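Local coordinates for uncharacterized HTH-type transcriptional regulator HI_0893 (Haemophilus influenzae, PDB 3QKX), which is an uncharacterised TetR-family protein that probably binds DNA through a helix-turn-helix motif and regulates transcription, at residues E83-M88 with S177-S182. Sequence-based numbering, arbitrary orientation.
With SO4 (sulfate ion), chain D; SO4 (sulfate ion), chain F.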
ATOM      1  N   GLU A  83      15.676   4.953  18.753  1.00 58.09           N
ATOM      2  CA  GLU A  83      15.013   3.865  19.480  1.00 60.32           C
ATOM      3  C   GLU A  83      13.501   4.073  19.585  1.00 58.75           C
ATOM      4  O   GLU A  83      12.746   3.092  19.572  1.00 59.50           O
ATOM      5  CB  GLU A  83      15.619   3.664  20.870  1.00 63.99           C
ATOM      6  CG  GLU A  83      17.090   3.197  20.858  1.00 69.10           C
ATOM      7  CD  GLU A  83      17.317   1.830  20.152  1.00 72.87           C
ATOM      8  OE1 GLU A  83      16.343   1.036  19.986  1.00 70.85           O
ATOM      9  OE2 GLU A  83      18.485   1.567  19.758  1.00 76.54           O
ATOM     10  N   GLN A  84      13.064   5.331  19.663  1.00 57.18           N
ATOM     11  CA  GLN A  84      11.646   5.638  19.612  1.00 56.65           C
ATOM     12  C   GLN A  84      11.088   5.258  18.258  1.00 54.29           C
ATOM     13  O   GLN A  84      10.020   4.697  18.165  1.00 55.30           O
ATOM     14  CB  GLN A  84      11.379   7.120  19.894  1.00 57.09           C
ATOM     15  CG  GLN A  84      11.692   7.544  21.321  1.00 59.84           C
ATOM     16  CD  GLN A  84      11.641   9.061  21.519  1.00 60.86           C
ATOM     17  OE1 GLN A  84      10.968   9.781  20.771  1.00 59.19           O
ATOM     18  NE2 GLN A  84      12.340   9.545  22.540  1.00 61.08           N
ATOM     19  N   TYR A  85      11.833   5.558  17.206  1.00 52.88           N
ATOM     20  CA  TYR A  85      11.434   5.191  15.865  1.00 50.76           C
ATOM     21  C   TYR A  85      11.471   3.664  15.681  1.00 51.19           C
ATOM     22  O   TYR A  85      10.564   3.104  15.118  1.00 51.53           O
ATOM     23  CB  TYR A  85      12.310   5.884  14.827  1.00 49.04           C
ATOM     24  CG  TYR A  85      12.084   5.364  13.422  1.00 47.27           C
ATOM     25  CD1 TYR A  85      11.080   5.864  12.631  1.00 45.02           C
ATOM     26  CD2 TYR A  85      12.926   4.400  12.876  1.00 45.71           C
ATOM     27  CE1 TYR A  85      10.881   5.367  11.316  1.00 44.51           C
ATOM     28  CE2 TYR A  85      12.728   3.915  11.598  1.00 44.38           C
ATOM     29  CZ  TYR A  85      11.704   4.397  10.831  1.00 42.22           C
ATOM     30  OH  TYR A  85      11.536   3.897   9.556  1.00 44.08           O
ATOM     31  N   ARG A  86      12.527   3.022  16.164  1.00 52.37           N
ATOM     32  CA  ARG A  86      12.663   1.577  16.078  1.00 53.13           C
ATOM     33  C   ARG A  86      11.544   0.863  16.814  1.00 54.56           C
ATOM     34  O   ARG A  86      10.994  -0.093  16.307  1.00 55.38           O
ATOM     35  CB  ARG A  86      14.018   1.161  16.633  1.00 55.57           C
ATOM     36  CG  ARG A  86      14.264  -0.332  16.716  1.00 56.97           C
ATOM     37  CD  ARG A  86      15.736  -0.606  16.818  1.00 59.88           C
ATOM     38  NE  ARG A  86      15.990  -1.995  17.137  1.00 64.79           N
ATOM     39  CZ  ARG A  86      16.104  -2.510  18.363  1.00 71.41           C
ATOM     40  NH1 ARG A  86      15.984  -1.764  19.473  1.00 73.40           N
ATOM     41  NH2 ARG A  86      16.316  -3.816  18.485  1.00 74.78           N
ATOM     42  N   GLN A  87      11.184   1.345  17.993  1.00 56.02           N
ATOM     43  CA  GLN A  87      10.029   0.791  18.720  1.00 57.53           C
ATOM     44  C   GLN A  87       8.763   0.892  17.882  1.00 55.88           C
ATOM     45  O   GLN A  87       8.006  -0.058  17.801  1.00 57.32           O
ATOM     46  CB  GLN A  87       9.817   1.538  20.027  1.00 59.72           C
ATOM     47  CG  GLN A  87       8.710   0.964  20.945  1.00 62.70           C
ATOM     48  CD  GLN A  87       9.059  -0.415  21.433  1.00 65.48           C
ATOM     49  OE1 GLN A  87       9.994  -0.575  22.185  1.00 69.50           O
ATOM     50  NE2 GLN A  87       8.351  -1.420  20.948  1.00 64.01           N
HETATM   51  N   MSE A  88       8.527   2.058  17.287  1.00 53.68           N
HETATM   52  CA  MSE A  88       7.328   2.266  16.477  1.00 51.93           C
HETATM   53  C   MSE A  88       7.328   1.341  15.265  1.00 50.55           C
HETATM   54  O   MSE A  88       6.292   0.811  14.898  1.00 51.61           O
HETATM   55  CB  MSE A  88       7.199   3.734  16.027  1.00 49.72           C
HETATM   56  CG  MSE A  88       6.681   4.655  17.105  1.00 49.68           C
HETATM   57 SE   MSE A  88       6.278   6.440  16.403  0.75 42.15          SE
HETATM   58  CE  MSE A  88       8.090   7.067  16.013  1.00 43.97           C
ATOM     59  N   SER A 177      18.307  -4.033   9.547  1.00 62.18           N
ATOM     60  CA  SER A 177      18.765  -3.326   8.355  1.00 60.67           C
ATOM     61  C   SER A 177      17.676  -2.425   7.804  1.00 55.54           C
ATOM     62  O   SER A 177      17.917  -1.256   7.611  1.00 53.30           O
ATOM     63  CB  SER A 177      19.255  -4.293   7.283  1.00 64.14           C
ATOM     64  OG  SER A 177      20.630  -4.595   7.469  1.00 69.92           O
ATOM     65  N   VAL A 178      16.461  -2.943   7.643  1.00 53.94           N
ATOM     66  CA  VAL A 178      15.340  -2.119   7.154  1.00 50.36           C
ATOM     67  C   VAL A 178      14.963  -1.003   8.131  1.00 49.09           C
ATOM     68  O   VAL A 178      14.693   0.119   7.717  1.00 48.16           O
ATOM     69  CB  VAL A 178      14.088  -2.951   6.853  1.00 49.73           C
ATOM     70  CG1 VAL A 178      12.981  -2.060   6.451  1.00 46.53           C
ATOM     71  CG2 VAL A 178      14.359  -3.981   5.762  1.00 49.38           C
ATOM     72  N   ILE A 179      14.961  -1.298   9.426  1.00 50.82           N
ATOM     73  CA  ILE A 179      14.694  -0.261  10.429  1.00 49.64           C
ATOM     74  C   ILE A 179      15.713   0.871  10.332  1.00 49.48           C
ATOM     75  O   ILE A 179      15.355   2.017  10.280  1.00 48.15           O
ATOM     76  CB  ILE A 179      14.727  -0.799  11.856  1.00 51.05           C
ATOM     77  CG1 ILE A 179      13.493  -1.623  12.150  1.00 51.90           C
ATOM     78  CG2 ILE A 179      14.759   0.360  12.861  1.00 50.09           C
ATOM     79  CD1 ILE A 179      13.625  -2.521  13.423  1.00 51.90           C
ATOM     80  N   GLU A 180      16.977   0.517  10.316  1.00 52.55           N
ATOM     81  CA  GLU A 180      18.064   1.490  10.277  1.00 53.70           C
ATOM     82  C   GLU A 180      18.122   2.253   8.972  1.00 51.49           C
ATOM     83  O   GLU A 180      18.399   3.442   8.964  1.00 51.46           O
ATOM     84  CB  GLU A 180      19.399   0.788  10.512  1.00 57.66           C
ATOM     85  CG  GLU A 180      20.574   1.758  10.714  1.00 61.98           C
ATOM     86  CD  GLU A 180      21.284   2.129   9.419  1.00 66.24           C
ATOM     87  OE1 GLU A 180      21.606   1.210   8.617  1.00 70.16           O
ATOM     88  OE2 GLU A 180      21.531   3.341   9.201  1.00 68.25           O
ATOM     89  N   ARG A 181      17.889   1.566   7.870  1.00 51.31           N
ATOM     90  CA  ARG A 181      17.975   2.196   6.555  1.00 50.09           C
ATOM     91  C   ARG A 181      16.779   3.080   6.272  1.00 47.89           C
ATOM     92  O   ARG A 181      16.942   4.143   5.678  1.00 47.66           O
ATOM     93  CB  ARG A 181      18.138   1.141   5.489  1.00 51.44           C
ATOM     94  CG  ARG A 181      19.536   0.587   5.509  1.00 54.70           C
ATOM     95  CD  ARG A 181      19.717  -0.534   4.568  1.00 57.02           C
ATOM     96  NE  ARG A 181      21.107  -0.950   4.510  1.00 60.52           N
ATOM     97  CZ  ARG A 181      22.084  -0.294   3.878  1.00 63.17           C
ATOM     98  NH1 ARG A 181      21.852   0.852   3.228  1.00 62.77           N
ATOM     99  NH2 ARG A 181      23.314  -0.788   3.895  1.00 67.40           N
ATOM    100  N   SER A 182      15.582   2.670   6.700  1.00 46.18           N
ATOM    101  CA  SER A 182      14.401   3.538   6.540  1.00 45.25           C
ATOM    102  C   SER A 182      14.532   4.827   7.389  1.00 45.33           C
ATOM    103  O   SER A 182      14.110   5.910   6.968  1.00 45.16           O
ATOM    104  CB  SER A 182      13.143   2.785   6.917  1.00 43.70           C
ATOM    105  OG  SER A 182      13.188   2.452   8.274  1.00 46.09           O
TER
HETATM  106  S   SO4 D 205      23.639  -2.993   6.251  0.50 60.06           S
HETATM  107  O1  SO4 D 205      24.483  -1.820   6.540  0.50 57.04           O
HETATM  108  O2  SO4 D 205      23.700  -3.337   4.826  0.50 56.16           O
HETATM  109  O3  SO4 D 205      22.268  -2.747   6.702  0.50 56.15           O
HETATM  110  O4  SO4 D 205      24.157  -4.144   6.989  0.50 60.68           O
HETATM  111  S   SO4 F 208      16.345  -4.354  21.971  0.75 89.52           S
HETATM  112  O1  SO4 F 208      15.367  -3.488  22.639  0.75 86.88           O
HETATM  113  O2  SO4 F 208      17.412  -3.563  21.355  0.75 88.10           O
HETATM  114  O3  SO4 F 208      15.654  -5.158  20.957  0.75 89.06           O
HETATM  115  O4  SO4 F 208      16.962  -5.257  22.937  0.75 89.43           O
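In the all-helical C-terminal domain of this TetR-family protein, Tyr85 and Arg86 of helix 81-98 meet Ile179 and Ser182 of helix 172-184. The axes of the two short segments run at 128° to each other and come no nearer than 10.2 Å, a wide spacing that the long Tyr85 side chain spans. Its CG lies anti to the backbone N (chi1 171°), which carries the ring across to the second helix edge first. There Tyr85 OH donates a short hydrogen bond of 2.5 Å to Ser182 OG, which lies in the ring plane. The serine hydroxyl also sits close to the carbonyl oxygens of Val178 and Ile179, one turn back. Beside it, Tyr85 CE2 approaches Ile179 O at 3.5 Å, again at the ring edge.

Such helix-to-helix packing builds the C-terminal domain, which in TetR regulators carries the dimer interface. Accordingly, Val178 and Ser182 pack on Ile147 and Leu151 of the second subunit, respectively, and Arg181 NH1 hydrogen-bonds the carbonyl oxygens of Ala185 and Gln187 of that subunit. On the Arg86 side of the contact, Ile179 CG2 rests 3.9 Å from Arg86 CB, with CD1 against the aliphatic chain at CG. The extended Arg86 continues past this contact to a salt bridge, NH1 to Glu83 OE1 at 2.9 Å, while NE pairs with Glu176. Arg86 NH1 and NH2 also bind a sulfate, probably from the crystallisation liquor, NH2 reaching O3 at 2.9 Å; a second sulfate bridges Ser177 OG and Arg181, whose NH2 holds O2 at 2.7 Å.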